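PDB 5KCI: uncharacterized protein YPL067C from Saccharomyces cerevisiae, which is of unknown function but is probably a cytoplasmic histidine-triad protein with a link to amyloid toxicity. Local coordinates for residues A[185-188]-A[189-193]; A[52-56]-A[57-61]; A[159-162]-A[163-166]. All blocks are in the same frame, centred on the assembly; numbering follows the deposited sequence.

How the interactions relate
Three local contacts, each closed between neighbours in sequence, illustrate how helix interior, helix start and turn are held within one small fold around a four-stranded antiparallel sheet. Interactions 2 and 3 adjoin, their centres about 11 Å apart: Asn-57 OD1 of the helix start probably accepts a hydrogen bond from Arg-163 N of the turn at 3.0 Å, and Asn-57 O packs against Ile-164 CD1. Interaction 3 also holds a sulfate ion at the head of strand 165-172. Interaction 1, in helix 180-193, lies across the chain's centre from interaction 3, their centres about 24 Å apart, and touches neither of the other two.

Interaction 1: residues A[185-188]-A[189-193]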
ATOM      1  N   THR A 185     -12.002 -12.813  -6.203  1.00 43.64           N
ATOM      2  CA  THR A 185     -11.711 -13.963  -5.354  1.00 48.92           C
ATOM      3  C   THR A 185     -10.314 -13.878  -4.768  1.00 44.17           C
ATOM      4  O   THR A 185     -10.127 -14.013  -3.552  1.00 50.86           O
ATOM      5  CB  THR A 185     -11.879 -15.259  -6.162  1.00 57.89           C
ATOM      6  OG1 THR A 185     -13.257 -15.433  -6.480  1.00 58.29           O
ATOM      7  CG2 THR A 185     -11.384 -16.484  -5.391  1.00 56.80           C
ATOM      8  N   THR A 186      -9.306 -13.647  -5.618  1.00 48.81           N
ATOM      9  CA  THR A 186      -7.930 -13.641  -5.124  1.00 51.61           C
ATOM     10  C   THR A 186      -7.691 -12.489  -4.148  1.00 44.25           C
ATOM     11  O   THR A 186      -7.049 -12.659  -3.103  1.00 40.06           O
ATOM     12  CB  THR A 186      -6.956 -13.559  -6.300  1.00 65.69           C
ATOM     13  OG1 THR A 186      -7.304 -14.545  -7.282  1.00 63.70           O
ATOM     14  CG2 THR A 186      -5.524 -13.793  -5.826  1.00 74.40           C
ATOM     15  N   VAL A 187      -8.204 -11.307  -4.456  1.00 40.59           N
ATOM     16  CA  VAL A 187      -7.952 -10.167  -3.583  1.00 34.80           C
ATOM     17  C   VAL A 187      -8.658 -10.358  -2.248  1.00 40.61           C
ATOM     18  O   VAL A 187      -8.102 -10.051  -1.184  1.00 39.36           O
ATOM     19  CB  VAL A 187      -8.373  -8.872  -4.297  1.00 32.96           C
ATOM     20  CG1 VAL A 187      -8.334  -7.675  -3.342  1.00 41.16           C
ATOM     21  CG2 VAL A 187      -7.480  -8.665  -5.522  1.00 31.61           C
ATOM     22  N   ASP A 188      -9.888 -10.879  -2.273  1.00 45.21           N
ATOM     23  CA  ASP A 188     -10.570 -11.201  -1.020  1.00 47.82           C
ATOM     24  C   ASP A 188      -9.739 -12.190  -0.212  1.00 43.55           C
ATOM     25  O   ASP A 188      -9.605 -12.058   1.010  1.00 45.48           O
ATOM     26  CB  ASP A 188     -11.975 -11.768  -1.306  1.00 49.44           C
ATOM     27  CG  ASP A 188     -12.988 -10.690  -1.734  1.00 51.30           C
ATOM     28  OD1 ASP A 188     -12.674  -9.487  -1.674  1.00 50.98           O
ATOM     29  OD2 ASP A 188     -14.121 -11.034  -2.117  1.00 55.93           O
ATOM     30  N   ASP A 189      -9.140 -13.165  -0.894  1.00 55.26           N
ATOM     31  CA  ASP A 189      -8.258 -14.127  -0.238  1.00 55.87           C
ATOM     32  C   ASP A 189      -7.091 -13.424   0.453  1.00 48.04           C
ATOM     33  O   ASP A 189      -6.823 -13.637   1.646  1.00 46.11           O
ATOM     34  CB  ASP A 189      -7.756 -15.124  -1.293  1.00 54.21           C
ATOM     35  CG  ASP A 189      -7.470 -16.484  -0.716  1.00 55.09           C
ATOM     36  OD1 ASP A 189      -8.307 -16.979   0.059  1.00 59.82           O
ATOM     37  OD2 ASP A 189      -6.406 -17.055  -1.032  1.00 59.22           O
ATOM     38  N   ILE A 190      -6.397 -12.558  -0.284  1.00 45.38           N
ATOM     39  CA  ILE A 190      -5.252 -11.835   0.267  1.00 42.01           C
ATOM     40  C   ILE A 190      -5.659 -11.030   1.485  1.00 38.46           C
ATOM     41  O   ILE A 190      -4.982 -11.044   2.519  1.00 42.78           O
ATOM     42  CB  ILE A 190      -4.634 -10.932  -0.812  1.00 48.34           C
ATOM     43  CG1 ILE A 190      -3.939 -11.782  -1.852  1.00 48.37           C
ATOM     44  CG2 ILE A 190      -3.669  -9.929  -0.194  1.00 53.86           C
ATOM     45  CD1 ILE A 190      -3.747 -11.096  -3.167  1.00 44.44           C
ATOM     46  N   LEU A 191      -6.736 -10.258   1.362  1.00 45.11           N
ATOM     47  CA  LEU A 191      -7.151  -9.386   2.451  1.00 47.05           C
ATOM     48  C   LEU A 191      -7.627 -10.176   3.665  1.00 50.61           C
ATOM     49  O   LEU A 191      -7.465  -9.720   4.803  1.00 42.29           O
ATOM     50  CB  LEU A 191      -8.256  -8.452   1.965  1.00 43.13           C
ATOM     51  CG  LEU A 191      -7.879  -7.513   0.818  1.00 41.29           C
ATOM     52  CD1 LEU A 191      -9.112  -6.777   0.321  1.00 46.65           C
ATOM     53  CD2 LEU A 191      -6.809  -6.531   1.270  1.00 35.29           C
ATOM     54  N   SER A 192      -8.233 -11.343   3.439  1.00 52.93           N
ATOM     55  CA  SER A 192      -8.710 -12.168   4.541  1.00 53.60           C
ATOM     56  C   SER A 192      -7.547 -12.803   5.282  1.00 40.55           C
ATOM     57  O   SER A 192      -7.489 -12.755   6.512  1.00 42.65           O
ATOM     58  CB  SER A 192      -9.661 -13.247   4.012  1.00 53.80           C
ATOM     59  OG  SER A 192      -9.927 -14.205   5.013  1.00 63.91           O
ATOM     60  N   HIS A 193      -6.605 -13.401   4.546  1.00 40.46           N
ATOM     61  CA  HIS A 193      -5.437 -14.026   5.158  1.00 45.96           C
ATOM     62  C   HIS A 193      -4.410 -13.003   5.640  1.00 38.53           C
ATOM     63  O   HIS A 193      -3.739 -13.240   6.648  1.00 40.75           O
ATOM     64  CB  HIS A 193      -4.767 -14.974   4.164  1.00 66.31           C
ATOM     65  CG  HIS A 193      -5.603 -16.156   3.797  1.00 86.27           C
ATOM     66  ND1 HIS A 193      -6.128 -17.015   4.738  1.00 88.29           N
ATOM     67  CD2 HIS A 193      -5.997 -16.630   2.592  1.00 95.12           C
ATOM     68  CE1 HIS A 193      -6.813 -17.965   4.128  1.00 92.39           C
ATOM     69  NE2 HIS A 193      -6.749 -17.754   2.826  1.00 97.01           N
TER
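The amide N of Leu-191 donates to Val-187 O at 2.9 Å with an N-H...O angle of 170°, the straightest of four successive i to i+4 bonds in this helical turn. Asp-189 N to Thr-185 O, Ile-190 N to Thr-186 O and Ser-192 N to Asp-188 O complete the ladder, so each carbonyl from Thr-185 to Asp-188 takes the amide four residues on, in regular alpha-helical fashion.

Side chains on the same spacing add apolar contacts. Val-187 and Leu-191 lie side by side and point the same way, CG1 of the valine touching CD1 of the leucine at 3.9 Å. The leucine CG also sits 3.2 Å from Val-187 O, so its branch point lies close to the oxygen that its own amide grips. Val-187 has CG1 opposite its backbone N (chi1 171°), which carries this methyl forward along the helix to the leucine. A looser pair follows one position back, where Thr-186 CG2 slants across Ile-190 CD1 at 4.2 Å.

The polar ends turn to earlier residues: Thr-185 OG1 bonds to Glu-181 O, Thr-186 OG1 to Gln-182 O, and Asp-188 OD2 makes a salt bridge with Lys-184 NZ. This is the usual amphipathic division of a helix packed against a sheet. Val-187 and Ile-190 are buried, with Ile-190 meeting Leu-139 and Phe-195 and Val-187 meeting Phe-173, while Leu-191 covers Val-89 and Ala-91 of strand 87-91, fastening the last helix of the fold to an outer strand of the sheet.

Interaction 2: residues A[52-56]-A[57-61]; sequences AGLDM and NQYVL
Asp-55 OD1 receives two hydrogen bonds from the start of helix 56-64, Gln-58 N and Asn-57 ND2 each lying 3.2 Å from it. The first is the N-capping bond: Asp-55 occupies the N-cap position, and its carboxylate accepts from an amide of the first turn, which lacks the i-4 carbonyl bond found deeper in a helix. The two donors come to OD1 from opposite faces of the carboxylate plane, Gln-58 N from well above it (55° out of plane) and Asn-57 ND2 from the syn side. The carboxylate and the Asn-57 amide are steeply turned against each other, their planes 74° apart, and the other end of that amide, OD1, is engaged by Arg-163 N. Asp-55 reaches the helix start because its CG lies opposite the backbone N (chi1 -180°).

Backbone bonds carry the cap into the helix. Tyr-59 N donates to Asp-55 O at 3.1 Å, and Val-60 N to Met-56 O at 2.9 Å, the first i to i+4 bonds of the helix, starting from the N-cap residue.

The remaining contacts are dispersive and gather round the Tyr-59 ring. Met-56 runs beside it in the same direction, with CE 3.8 Å from Tyr-59 CD2, and its SD lies 5.0 Å from the ring centroid in an oblique Met-aromatic contact. Bends at chi2 and chi3 fold the methionine back to bring CE there. On the loop side, Leu-54 CD1 comes obliquely to the ring at Tyr-59 CD1, 4.3 Å away.

A carboxylate facing the positive end of a helix dipole, with two N-H donors on one oxygen, is probably stabilised in its ionised form, and the cap probably helps to define where the helix begins, with the packing round Tyr-59 covering its first turn.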
ATOM      1  N   ALA A  52     -13.293  16.070   7.547  1.00 40.31           N
ATOM      2  CA  ALA A  52     -12.615  17.338   7.718  1.00 39.69           C
ATOM      3  C   ALA A  52     -12.468  17.718   9.183  1.00 41.79           C
ATOM      4  O   ALA A  52     -11.652  18.595   9.499  1.00 44.67           O
ATOM      5  CB  ALA A  52     -13.375  18.425   6.968  1.00 45.37           C
ATOM      6  N   GLY A  53     -13.221  17.078  10.076  1.00 42.59           N
ATOM      7  CA  GLY A  53     -13.206  17.383  11.498  1.00 47.64           C
ATOM      8  C   GLY A  53     -12.397  16.415  12.337  1.00 41.25           C
ATOM      9  O   GLY A  53     -12.485  16.462  13.574  1.00 43.33           O
ATOM     10  N   LEU A  54     -11.601  15.549  11.708  1.00 37.94           N
ATOM     11  CA  LEU A  54     -10.884  14.476  12.368  1.00 36.83           C
ATOM     12  C   LEU A  54      -9.382  14.611  12.153  1.00 36.40           C
ATOM     13  O   LEU A  54      -8.932  15.046  11.093  1.00 35.44           O
ATOM     14  CB  LEU A  54     -11.310  13.100  11.787  1.00 39.47           C
ATOM     15  CG  LEU A  54     -12.787  12.735  11.795  1.00 38.50           C
ATOM     16  CD1 LEU A  54     -12.929  11.327  11.216  1.00 43.66           C
ATOM     17  CD2 LEU A  54     -13.426  12.861  13.189  1.00 38.62           C
ATOM     18  N   ASP A  55      -8.613  14.147  13.125  1.00 35.08           N
ATOM     19  CA  ASP A  55      -7.201  13.839  12.922  1.00 33.84           C
ATOM     20  C   ASP A  55      -7.150  12.408  12.381  1.00 37.85           C
ATOM     21  O   ASP A  55      -7.360  11.458  13.138  1.00 35.06           O
ATOM     22  CB  ASP A  55      -6.418  13.969  14.222  1.00 34.88           C
ATOM     23  CG  ASP A  55      -4.925  13.656  14.052  1.00 46.47           C
ATOM     24  OD1 ASP A  55      -4.556  12.742  13.267  1.00 36.47           O
ATOM     25  OD2 ASP A  55      -4.128  14.349  14.697  1.00 59.25           O
ATOM     26  N   MET A  56      -6.882  12.261  11.076  1.00 33.86           N
ATOM     27  CA  MET A  56      -6.950  10.950  10.414  1.00 34.07           C
ATOM     28  C   MET A  56      -5.835  10.001  10.848  1.00 30.31           C
ATOM     29  O   MET A  56      -6.005   8.783  10.772  1.00 38.50           O
ATOM     30  CB  MET A  56      -6.916  11.134   8.900  1.00 36.12           C
ATOM     31  CG  MET A  56      -8.224  11.728   8.362  1.00 40.14           C
ATOM     32  SD  MET A  56      -9.661  10.668   8.732  1.00 44.95           S
ATOM     33  CE  MET A  56      -9.181   9.185   7.827  1.00 42.97           C
ATOM     34  N   ASN A  57      -4.718  10.524  11.342  1.00 30.88           N
ATOM     35  CA  ASN A  57      -3.732   9.652  11.976  1.00 31.85           C
ATOM     36  C   ASN A  57      -4.337   8.905  13.160  1.00 34.88           C
ATOM     37  O   ASN A  57      -4.221   7.676  13.271  1.00 35.27           O
ATOM     38  CB  ASN A  57      -2.536  10.476  12.418  1.00 35.38           C
ATOM     39  CG  ASN A  57      -1.928  11.228  11.279  1.00 39.85           C
ATOM     40  OD1 ASN A  57      -1.260  10.636  10.430  1.00 32.78           O
ATOM     41  ND2 ASN A  57      -2.142  12.548  11.247  1.00 45.38           N
ATOM     42  N   GLN A  58      -5.026   9.620  14.034  1.00 35.46           N
ATOM     43  CA  GLN A  58      -5.615   8.961  15.192  1.00 38.45           C
ATOM     44  C   GLN A  58      -6.722   8.017  14.759  1.00 40.27           C
ATOM     45  O   GLN A  58      -6.904   6.943  15.346  1.00 38.06           O
ATOM     46  CB  GLN A  58      -6.147   9.998  16.177  1.00 38.33           C
ATOM     47  CG  GLN A  58      -6.738   9.406  17.453  1.00 39.13           C
ATOM     48  CD  GLN A  58      -5.734   8.599  18.248  1.00 41.73           C
ATOM     49  OE1 GLN A  58      -6.096   7.625  18.901  1.00 51.12           O
ATOM     50  NE2 GLN A  58      -4.480   9.022  18.236  1.00 44.43           N
ATOM     51  N   TYR A  59      -7.479   8.414  13.739  1.00 32.07           N
ATOM     52  CA  TYR A  59      -8.574   7.579  13.268  1.00 34.33           C
ATOM     53  C   TYR A  59      -8.035   6.248  12.791  1.00 36.88           C
ATOM     54  O   TYR A  59      -8.485   5.192  13.232  1.00 42.45           O
ATOM     55  CB  TYR A  59      -9.315   8.268  12.131  1.00 33.45           C
ATOM     56  CG  TYR A  59     -10.461   7.414  11.593  1.00 33.17           C
ATOM     57  CD1 TYR A  59     -11.680   7.376  12.247  1.00 45.23           C
ATOM     58  CD2 TYR A  59     -10.301   6.642  10.456  1.00 42.63           C
ATOM     59  CE1 TYR A  59     -12.729   6.598  11.774  1.00 45.95           C
ATOM     60  CE2 TYR A  59     -11.348   5.865   9.966  1.00 43.44           C
ATOM     61  CZ  TYR A  59     -12.549   5.848  10.632  1.00 51.89           C
ATOM     62  OH  TYR A  59     -13.577   5.070  10.160  1.00 51.40           O
ATOM     63  N   VAL A  60      -7.013   6.294  11.938  1.00 34.68           N
ATOM     64  CA  VAL A  60      -6.456   5.068  11.379  1.00 31.25           C
ATOM     65  C   VAL A  60      -5.878   4.205  12.486  1.00 39.42           C
ATOM     66  O   VAL A  60      -6.132   2.996  12.549  1.00 32.00           O
ATOM     67  CB  VAL A  60      -5.407   5.401  10.309  1.00 32.96           C
ATOM     68  CG1 VAL A  60      -4.713   4.142   9.835  1.00 32.46           C
ATOM     69  CG2 VAL A  60      -6.092   6.102   9.134  1.00 35.74           C
ATOM     70  N   LEU A  61      -5.105   4.818  13.390  1.00 31.41           N
ATOM     71  CA  LEU A  61      -4.570   4.062  14.517  1.00 39.66           C
ATOM     72  C   LEU A  61      -5.682   3.326  15.226  1.00 41.32           C
ATOM     73  O   LEU A  61      -5.542   2.143  15.559  1.00 35.56           O
ATOM     74  CB  LEU A  61      -3.867   4.983  15.518  1.00 42.95           C
ATOM     75  CG  LEU A  61      -2.526   5.531  15.089  1.00 42.84           C
ATOM     76  CD1 LEU A  61      -2.138   6.663  16.049  1.00 55.47           C
ATOM     77  CD2 LEU A  61      -1.457   4.436  15.049  1.00 41.70           C
TER

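Interaction 3: residues A[159-162]-A[163-166]. With SO4 (sulfate ion), chain D.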
ATOM      1  N   GLN A 159       1.044  13.234   0.568  1.00 32.27           N
ATOM      2  CA  GLN A 159       0.462  12.186   1.389  1.00 36.02           C
ATOM      3  C   GLN A 159      -0.564  12.762   2.355  1.00 42.96           C
ATOM      4  O   GLN A 159      -0.594  13.963   2.633  1.00 43.53           O
ATOM      5  CB  GLN A 159       1.547  11.434   2.172  1.00 38.82           C
ATOM      6  CG  GLN A 159       2.220  12.294   3.227  1.00 50.82           C
ATOM      7  CD  GLN A 159       3.201  11.537   4.111  1.00 49.58           C
ATOM      8  OE1 GLN A 159       3.181  10.299   4.202  1.00 39.43           O
ATOM      9  NE2 GLN A 159       4.074  12.295   4.782  1.00 37.81           N
ATOM     10  N   SER A 160      -1.407  11.882   2.870  1.00 43.61           N
ATOM     11  CA  SER A 160      -2.176  12.156   4.072  1.00 40.05           C
ATOM     12  C   SER A 160      -1.789  11.131   5.123  1.00 35.19           C
ATOM     13  O   SER A 160      -1.040  10.191   4.854  1.00 45.08           O
ATOM     14  CB  SER A 160      -3.676  12.121   3.777  1.00 45.30           C
ATOM     15  OG  SER A 160      -3.989  13.134   2.850  1.00 51.30           O
ATOM     16  N   VAL A 161      -2.244  11.359   6.347  1.00 36.99           N
ATOM     17  CA  VAL A 161      -1.983  10.423   7.426  1.00 39.04           C
ATOM     18  C   VAL A 161      -0.480  10.234   7.539  1.00 41.10           C
ATOM     19  O   VAL A 161       0.017   9.105   7.459  1.00 37.41           O
ATOM     20  CB  VAL A 161      -2.679   9.079   7.168  1.00 31.17           C
ATOM     21  CG1 VAL A 161      -2.625   8.190   8.400  1.00 35.11           C
ATOM     22  CG2 VAL A 161      -4.136   9.318   6.707  1.00 38.42           C
ATOM     23  N   ALA A 162       0.256  11.329   7.726  1.00 41.93           N
ATOM     24  CA  ALA A 162       1.708  11.245   7.618  1.00 39.65           C
ATOM     25  C   ALA A 162       2.376  10.605   8.824  1.00 45.47           C
ATOM     26  O   ALA A 162       3.570  10.301   8.750  1.00 51.83           O
ATOM     27  CB  ALA A 162       2.287  12.632   7.380  1.00 47.71           C
ATOM     28  N   ARG A 163       1.654  10.381   9.916  1.00 31.82           N
ATOM     29  CA  ARG A 163       2.251   9.802  11.106  1.00 36.15           C
ATOM     30  C   ARG A 163       2.215   8.287  11.089  1.00 28.48           C
ATOM     31  O   ARG A 163       2.791   7.657  11.974  1.00 31.10           O
ATOM     32  CB  ARG A 163       1.562  10.332  12.380  1.00 46.52           C
ATOM     33  CG  ARG A 163       1.851  11.811  12.702  1.00 64.93           C
ATOM     34  CD  ARG A 163       1.050  12.325  13.903  1.00 82.55           C
ATOM     35  NE  ARG A 163       1.804  12.269  15.156  1.00107.97           N
ATOM     36  CZ  ARG A 163       2.445  13.299  15.711  1.00123.43           C
ATOM     37  NH1 ARG A 163       2.441  14.501  15.143  1.00130.23           N
ATOM     38  NH2 ARG A 163       3.098  13.126  16.851  1.00125.17           N
ATOM     39  N   ILE A 164       1.596   7.664  10.074  1.00 32.15           N
ATOM     40  CA  ILE A 164       1.571   6.221   9.985  1.00 32.82           C
ATOM     41  C   ILE A 164       2.087   5.843   8.604  1.00 29.81           C
ATOM     42  O   ILE A 164       1.526   6.272   7.587  1.00 30.52           O
ATOM     43  CB  ILE A 164       0.163   5.629  10.192  1.00 30.52           C
ATOM     44  CG1 ILE A 164      -0.531   6.279  11.388  1.00 35.17           C
ATOM     45  CG2 ILE A 164       0.259   4.090  10.339  1.00 31.48           C
ATOM     46  CD1 ILE A 164      -1.970   6.004  11.497  1.00 38.09           C
ATOM     47  N   PHE A 165       3.106   5.008   8.565  1.00 32.06           N
ATOM     48  CA  PHE A 165       3.636   4.593   7.275  1.00 27.12           C
ATOM     49  C   PHE A 165       2.589   3.816   6.486  1.00 23.34           C
ATOM     50  O   PHE A 165       1.940   2.908   7.013  1.00 27.54           O
ATOM     51  CB  PHE A 165       4.870   3.729   7.461  1.00 30.44           C
ATOM     52  CG  PHE A 165       5.444   3.229   6.160  1.00 27.83           C
ATOM     53  CD1 PHE A 165       6.430   3.949   5.498  1.00 32.72           C
ATOM     54  CD2 PHE A 165       4.976   2.068   5.590  1.00 28.77           C
ATOM     55  CE1 PHE A 165       6.936   3.493   4.281  1.00 29.42           C
ATOM     56  CE2 PHE A 165       5.491   1.619   4.375  1.00 37.54           C
ATOM     57  CZ  PHE A 165       6.485   2.343   3.740  1.00 32.77           C
ATOM     58  N   HIS A 166       2.419   4.178   5.223  1.00 23.95           N
ATOM     59  CA  HIS A 166       1.628   3.358   4.322  1.00 29.35           C
ATOM     60  C   HIS A 166       2.221   3.411   2.928  1.00 24.79           C
ATOM     61  O   HIS A 166       2.689   4.466   2.475  1.00 25.80           O
ATOM     62  CB  HIS A 166       0.161   3.777   4.265  1.00 22.77           C
ATOM     63  CG  HIS A 166      -0.056   5.243   4.051  1.00 25.96           C
ATOM     64  ND1 HIS A 166       0.258   6.186   5.005  1.00 28.61           N
ATOM     65  CD2 HIS A 166      -0.596   5.925   3.012  1.00 26.67           C
ATOM     66  CE1 HIS A 166      -0.042   7.390   4.549  1.00 26.41           C
ATOM     67  NE2 HIS A 166      -0.568   7.256   3.341  1.00 30.31           N
TER
HETATM   68  S   SO4 D 203      -1.646   8.917   0.667  1.00 42.29           S
HETATM   69  O1  SO4 D 203      -1.810   9.322   2.082  1.00 43.09           O
HETATM   70  O2  SO4 D 203      -0.442   8.146   0.416  1.00 39.52           O
HETATM   71  O3  SO4 D 203      -2.800   8.090   0.255  1.00 51.00           O
HETATM   72  O4  SO4 D 203      -1.608  10.111  -0.171  1.00 48.63           O
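The His-166 ring presents its edge to the loop before it, with CE1 3.0 Å from Ser-160 O and 3.4 Å from Val-161 O, both near the ring plane. Its two nitrogens look in different directions. ND1 donates to Ile-164 O at 2.9 Å, an oxygen only 2° out of the ring plane, and NE2 donates to sulfate O1 at 2.7 Å. With both ends tied, the ring's rotation is well fixed. The chi1 of 49°, which places CG between the backbone N and the carbonyl carbon, turns the imidazole so that its ND1 edge reaches Ile-164 O, two residues back.

The same sulfate O1 is gripped by Ser-160 N, also at 2.7 Å, and His-168 NE2 and Asn-154 ND2 also hydrogen-bond to the ion. On the side away from the sulfate, Val-161 and Ile-164 slant across each other, CG1 of the valine touching CD1 of the isoleucine at 3.8 Å. They are the first and last residues of a type I beta turn, whose closing bond, Ile-164 N to Val-161 O, is long and weak at 3.4 Å. Trp-108 of strand 102-109 packs against both residues and also meets the His-166 ring.

Replacing His-166 with an alanine would probably leave sulfate O1 with Ser-160 N as its one remaining partner in this stretch and Ile-164 O without its imidazole donor. A sulfate, probably from the crystallisation liquor, held by two histidines on alternate residues of one strand is consistent with an anion pocket like the phosphate site of histidine-triad proteins.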